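Local coordinates for protein putative pyrazinamidase/nicotinamidase (Streptococcus mutans, PDB 3S2S) that probably hydrolyses nicotinamide and pyrazinamide as a zinc-binding amidase of the isochorismatase family, at residues 170-173 against 174-178; 185-189 against 190-194. One frame throughout, in Å; residues are numbered along the deposited sequence.

Interaction 1: 170-173 against 174-178; sequences CVLH and TAIDA. With CAD (cacodylic acid), chain F.
Two donors of Thr174 grip the backbone oxygen Cys170 O: the hydroxyl OG1 at 2.7 Å and the amide N at 3.0 Å. They reach it from opposite faces of the carbonyl plane, the amide standing 37° out of it and the hydroxyl tilted 23° from it. The hydroxyl can fold back on the preceding turn because OG1 lies anti to its own carbonyl carbon (chi1 -62°). OG1 is also hydrogen-bonded to Ala142 N, so two polar partners satisfy this buried hydroxyl. The next three amides follow the regular i to i+4 pattern of an alpha helix, with Ala175 N to Val171 O, Ile176 N to Leu172 O and Asp177 N to His173 O all hydrogen-bonded. On the Leu172 side of the helix, the tip CD1 of Ile176 comes up obliquely to the branch point CG of Leu172 at 4.0 Å, while CG1 of Ile176 runs 3.3 Å from Leu172 O. His173 turns to the second subunit, where NE2 bonds to His206 of that chain; within its own chain its ring stands nearly perpendicular to that of Tyr140. Asp177 is tied through OD2 to Ser141. At the start of the segment, the amide N of Cys170 donates to O1 of cacodylic acid over 2.7 Å. Cys170 SG lies 2.3 Å from the arsenic atom AS of the same ligand, a separation far shorter than a van der Waals contact. The helix 167-180 thus presents, near its N-terminal end, a cysteine sulfur and a backbone N-H to one ligand, which is consistent with the nucleophilic role of the equivalent thiol in the cysteine hydrolases of this family.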
ATOM      1  N   CYS A 170      17.028  -7.633  -6.044  1.00 16.48           N
ATOM      2  CA  CYS A 170      16.475  -7.358  -4.704  1.00 17.13           C
ATOM      3  C   CYS A 170      16.856  -6.009  -4.098  1.00 18.92           C
ATOM      4  O   CYS A 170      16.038  -5.349  -3.436  1.00 16.58           O
ATOM      5  CB  CYS A 170      16.749  -8.512  -3.721  1.00 14.71           C
ATOM      6  SG  CYS A 170      15.916 -10.044  -4.294  1.00 20.90           S
ATOM      7  N   VAL A 171      18.092  -5.581  -4.320  1.00 15.42           N
ATOM      8  CA  VAL A 171      18.499  -4.288  -3.812  1.00 17.88           C
ATOM      9  C   VAL A 171      17.749  -3.204  -4.571  1.00 17.07           C
ATOM     10  O   VAL A 171      17.174  -2.309  -3.961  1.00 17.11           O
ATOM     11  CB  VAL A 171      20.016  -4.113  -3.949  1.00 15.13           C
ATOM     12  CG1 VAL A 171      20.422  -2.720  -3.519  1.00 17.05           C
ATOM     13  CG2 VAL A 171      20.754  -5.195  -3.102  1.00 16.56           C
ATOM     14  N   LEU A 172      17.744  -3.284  -5.905  1.00 14.98           N
ATOM     15  CA  LEU A 172      17.001  -2.296  -6.724  1.00 15.95           C
ATOM     16  C   LEU A 172      15.506  -2.214  -6.389  1.00 17.29           C
ATOM     17  O   LEU A 172      14.976  -1.117  -6.187  1.00 16.44           O
ATOM     18  CB  LEU A 172      17.191  -2.586  -8.221  1.00 16.11           C
ATOM     19  CG  LEU A 172      16.506  -1.590  -9.164  1.00 19.03           C
ATOM     20  CD1 LEU A 172      17.072  -0.221  -8.948  1.00 21.77           C
ATOM     21  CD2 LEU A 172      16.739  -2.041 -10.615  1.00 23.43           C
ATOM     22  N   HIS A 173      14.822  -3.358  -6.309  1.00 15.65           N
ATOM     23  CA  HIS A 173      13.387  -3.319  -6.014  1.00 15.66           C
ATOM     24  C   HIS A 173      13.157  -2.730  -4.625  1.00 15.37           C
ATOM     25  O   HIS A 173      12.221  -1.948  -4.414  1.00 15.34           O
ATOM     26  CB  HIS A 173      12.779  -4.709  -6.074  1.00 16.26           C
ATOM     27  CG  HIS A 173      12.576  -5.233  -7.469  1.00 14.71           C
ATOM     28  ND1 HIS A 173      11.567  -6.115  -7.784  1.00 17.08           N
ATOM     29  CD2 HIS A 173      13.266  -5.022  -8.613  1.00 17.53           C
ATOM     30  CE1 HIS A 173      11.640  -6.422  -9.071  1.00 20.16           C
ATOM     31  NE2 HIS A 173      12.667  -5.775  -9.596  1.00 18.31           N
ATOM     32  N   THR A 174      14.003  -3.102  -3.671  1.00 15.01           N
ATOM     33  CA  THR A 174      13.851  -2.582  -2.311  1.00 13.96           C
ATOM     34  C   THR A 174      14.038  -1.071  -2.320  1.00 15.44           C
ATOM     35  O   THR A 174      13.298  -0.349  -1.674  1.00 14.60           O
ATOM     36  CB  THR A 174      14.855  -3.203  -1.345  1.00 15.25           C
ATOM     37  OG1 THR A 174      14.612  -4.618  -1.273  1.00 15.60           O
ATOM     38  CG2 THR A 174      14.718  -2.583   0.079  1.00 15.87           C
ATOM     39  N   ALA A 175      15.030  -0.606  -3.076  1.00 16.51           N
ATOM     40  CA  ALA A 175      15.262   0.836  -3.190  1.00 14.18           C
ATOM     41  C   ALA A 175      14.099   1.592  -3.833  1.00 16.04           C
ATOM     42  O   ALA A 175      13.794   2.703  -3.424  1.00 15.69           O
ATOM     43  CB  ALA A 175      16.547   1.101  -3.968  1.00 17.56           C
ATOM     44  N   ILE A 176      13.519   1.022  -4.884  1.00 14.18           N
ATOM     45  CA  ILE A 176      12.401   1.666  -5.578  1.00 13.48           C
ATOM     46  C   ILE A 176      11.219   1.784  -4.607  1.00 15.44           C
ATOM     47  O   ILE A 176      10.575   2.827  -4.509  1.00 16.10           O
ATOM     48  CB  ILE A 176      12.025   0.893  -6.848  1.00 14.19           C
ATOM     49  CG1 ILE A 176      13.135   1.089  -7.882  1.00 16.67           C
ATOM     50  CG2 ILE A 176      10.672   1.346  -7.396  1.00 18.30           C
ATOM     51  CD1 ILE A 176      12.987   0.206  -9.111  1.00 21.45           C
ATOM     52  N   ASP A 177      10.947   0.723  -3.858  1.00 14.26           N
ATOM     53  CA  ASP A 177       9.871   0.807  -2.882  1.00 15.08           C
ATOM     54  C   ASP A 177      10.187   1.847  -1.809  1.00 14.80           C
ATOM     55  O   ASP A 177       9.287   2.626  -1.390  1.00 15.43           O
ATOM     56  CB  ASP A 177       9.603  -0.558  -2.223  1.00 13.24           C
ATOM     57  CG  ASP A 177       8.701  -1.452  -3.044  1.00 19.33           C
ATOM     58  OD1 ASP A 177       8.080  -0.993  -4.045  1.00 24.02           O
ATOM     59  OD2 ASP A 177       8.580  -2.629  -2.677  1.00 16.11           O
ATOM     60  N   ALA A 178      11.440   1.881  -1.355  1.00 15.39           N
ATOM     61  CA  ALA A 178      11.825   2.857  -0.339  1.00 15.29           C
ATOM     62  C   ALA A 178      11.631   4.285  -0.859  1.00 15.77           C
ATOM     63  O   ALA A 178      11.168   5.151  -0.127  1.00 15.88           O
ATOM     64  CB  ALA A 178      13.270   2.631   0.136  1.00 15.24           C
TER
HETATM   65 AS   CAD F 185      17.600 -11.165  -5.332  0.80 24.59          AS
HETATM   66  C1  CAD F 185      18.617 -12.059  -3.931  1.00 19.95           C
HETATM   67  C2  CAD F 185      16.852 -12.473  -6.615  1.00 26.46           C
HETATM   68  O1  CAD F 185      18.401  -9.919  -6.024  1.00 32.58           O

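Interaction 2: 185-189 against 190-194; sequences IEVVQ and SAVAS
Val192 folds back over the end of the preceding strand, where its side chain covers Val188 O and reaches Val187. Its CB lies 4.2 Å from Val188 O. From there CG1, anti to its own carbonyl carbon (chi1 -69°), passes 3.9 Å from Val188 O and reaches CG1 of Val187 at 4.0 Å, the side chains of Val187 and Val192 crossing at about a right angle. The other methyl, CG2, sits between the backbone N and carbonyl carbon of Val192 and rests 3.7 Å from both Val188 O and Gln189 O. Beyond these segments, Val187 and Val192 pack on helix 197-209 through Leu207 and His200, respectively. The backbone between them makes two overlapping type I beta turns, Val188 to Ala191 and Gln189 to Val192, by which the chain leaves strand 184-188 of the parallel sheet and bends towards the short strand 192-193, which pairs with strand 159-165. The first turn is closed by Ala191 N donating to Val188 O over 2.9 Å, with an N-H to acceptor angle of 155°; the donor stands 51° above the carbonyl plane. Beside it, Val188 CG1 meets Ala191 CB at 3.8 Å and Ser190 OG at 3.7 Å. Val188 and Ala191 both also touch Val71 of helix 65-77.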
ATOM      1  N   ILE A 185      17.742   7.265   1.019  1.00 16.84           N
ATOM      2  CA  ILE A 185      18.385   5.984   0.707  1.00 18.79           C
ATOM      3  C   ILE A 185      19.885   6.157   0.611  1.00 20.47           C
ATOM      4  O   ILE A 185      20.371   7.091  -0.045  1.00 19.32           O
ATOM      5  CB  ILE A 185      17.902   5.443  -0.650  1.00 18.09           C
ATOM      6  CG1 ILE A 185      16.377   5.343  -0.664  1.00 19.03           C
ATOM      7  CG2 ILE A 185      18.565   4.106  -0.969  1.00 20.28           C
ATOM      8  CD1 ILE A 185      15.805   5.115  -2.068  1.00 21.35           C
ATOM      9  N   GLU A 186      20.614   5.287   1.302  1.00 16.36           N
ATOM     10  CA  GLU A 186      22.055   5.174   1.122  1.00 18.10           C
ATOM     11  C   GLU A 186      22.315   3.768   0.614  1.00 23.67           C
ATOM     12  O   GLU A 186      21.613   2.824   0.987  1.00 22.82           O
ATOM     13  CB  GLU A 186      22.783   5.418   2.446  1.00 21.71           C
ATOM     14  CG  GLU A 186      22.512   6.797   3.015  1.00 23.84           C
ATOM     15  CD  GLU A 186      23.269   7.090   4.308  1.00 32.00           C
ATOM     16  OE1 GLU A 186      23.554   6.145   5.065  1.00 31.65           O
ATOM     17  OE2 GLU A 186      23.597   8.276   4.563  1.00 38.54           O
ATOM     18  N   VAL A 187      23.300   3.629  -0.264  1.00 19.75           N
ATOM     19  CA  VAL A 187      23.718   2.305  -0.704  1.00 21.43           C
ATOM     20  C   VAL A 187      25.205   2.185  -0.453  1.00 23.13           C
ATOM     21  O   VAL A 187      25.981   3.058  -0.846  1.00 22.79           O
ATOM     22  CB  VAL A 187      23.453   2.101  -2.199  1.00 21.94           C
ATOM     23  CG1 VAL A 187      23.899   0.696  -2.624  1.00 26.81           C
ATOM     24  CG2 VAL A 187      21.978   2.322  -2.504  1.00 26.29           C
ATOM     25  N   VAL A 188      25.627   1.116   0.207  1.00 22.51           N
ATOM     26  CA  VAL A 188      27.045   0.977   0.517  1.00 21.99           C
ATOM     27  C   VAL A 188      27.694   0.202  -0.623  1.00 24.71           C
ATOM     28  O   VAL A 188      27.461  -0.991  -0.765  1.00 19.10           O
ATOM     29  CB  VAL A 188      27.240   0.216   1.844  1.00 26.11           C
ATOM     30  CG1 VAL A 188      28.746   0.054   2.184  1.00 24.90           C
ATOM     31  CG2 VAL A 188      26.472   0.917   2.971  1.00 24.86           C
ATOM     32  N   GLN A 189      28.473   0.883  -1.467  1.00 22.35           N
ATOM     33  CA  GLN A 189      28.933   0.248  -2.697  1.00 22.65           C
ATOM     34  C   GLN A 189      29.750  -1.023  -2.452  1.00 22.70           C
ATOM     35  O   GLN A 189      29.654  -1.990  -3.216  1.00 23.61           O
ATOM     36  CB  GLN A 189      29.731   1.226  -3.588  1.00 24.42           C
ATOM     37  CG  GLN A 189      30.180   0.571  -4.898  1.00 27.92           C
ATOM     38  CD  GLN A 189      30.670   1.563  -5.944  1.00 42.41           C
ATOM     39  OE1 GLN A 189      30.567   2.778  -5.771  1.00 45.64           O
ATOM     40  NE2 GLN A 189      31.195   1.040  -7.049  1.00 43.17           N
ATOM     41  N   SER A 190      30.549  -1.021  -1.386  1.00 18.89           N
ATOM     42  CA  SER A 190      31.428  -2.156  -1.100  1.00 21.89           C
ATOM     43  C   SER A 190      30.665  -3.319  -0.484  1.00 22.69           C
ATOM     44  O   SER A 190      31.229  -4.385  -0.240  1.00 22.92           O
ATOM     45  CB  SER A 190      32.545  -1.715  -0.151  1.00 27.28           C
ATOM     46  OG  SER A 190      32.011  -1.293   1.096  1.00 32.32           O
ATOM     47  N   ALA A 191      29.372  -3.113  -0.241  1.00 19.62           N
ATOM     48  CA  ALA A 191      28.563  -4.147   0.413  1.00 18.76           C
ATOM     49  C   ALA A 191      27.299  -4.503  -0.375  1.00 19.38           C
ATOM     50  O   ALA A 191      26.305  -4.952   0.205  1.00 19.57           O
ATOM     51  CB  ALA A 191      28.203  -3.702   1.817  1.00 19.67           C
ATOM     52  N   VAL A 192      27.334  -4.305  -1.688  1.00 17.59           N
ATOM     53  CA  VAL A 192      26.293  -4.815  -2.584  1.00 16.48           C
ATOM     54  C   VAL A 192      26.995  -5.469  -3.756  1.00 20.03           C
ATOM     55  O   VAL A 192      28.134  -5.108  -4.072  1.00 21.27           O
ATOM     56  CB  VAL A 192      25.317  -3.722  -3.119  1.00 20.58           C
ATOM     57  CG1 VAL A 192      24.429  -3.194  -1.997  1.00 19.68           C
ATOM     58  CG2 VAL A 192      26.063  -2.584  -3.812  1.00 21.24           C
ATOM     59  N   ALA A 193      26.350  -6.453  -4.379  1.00 18.15           N
ATOM     60  CA  ALA A 193      26.951  -7.120  -5.542  1.00 19.70           C
ATOM     61  C   ALA A 193      25.925  -7.787  -6.444  1.00 18.26           C
ATOM     62  O   ALA A 193      24.825  -8.099  -6.011  1.00 19.80           O
ATOM     63  CB  ALA A 193      27.990  -8.155  -5.091  1.00 24.74           C
ATOM     64  N   SER A 194      26.293  -8.017  -7.705  1.00 21.24           N
ATOM     65  CA  SER A 194      25.468  -8.835  -8.589  1.00 22.40           C
ATOM     66  C   SER A 194      26.368  -9.795  -9.364  1.00 24.29           C
ATOM     67  O   SER A 194      27.586  -9.650  -9.351  1.00 22.75           O
ATOM     68  CB  SER A 194      24.707  -7.963  -9.601  1.00 27.68           C
ATOM     69  OG  SER A 194      23.808  -8.764 -10.375  1.00 32.84           O
TER

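The two contacts are consecutive along the chain: interaction 1 lies on helix 167-180, and interaction 2 begins in strand 184-188, the next element of a right-handed beta-alpha-beta unit that starts with strand 159-165. Their centres are 12 Å apart, and they touch where Ile185 CD1 packs against Ala175 O at 3.4 Å and Ala178 CB at 4.2 Å. Only interaction 1 enters the ligand pocket: the side chain of Cys170 is about 6 Å from the zinc ion and about 5 Å from that of its ligand Asp87. In interaction 2, the side chain of Val192 stays about 10 Å from cacodylic acid.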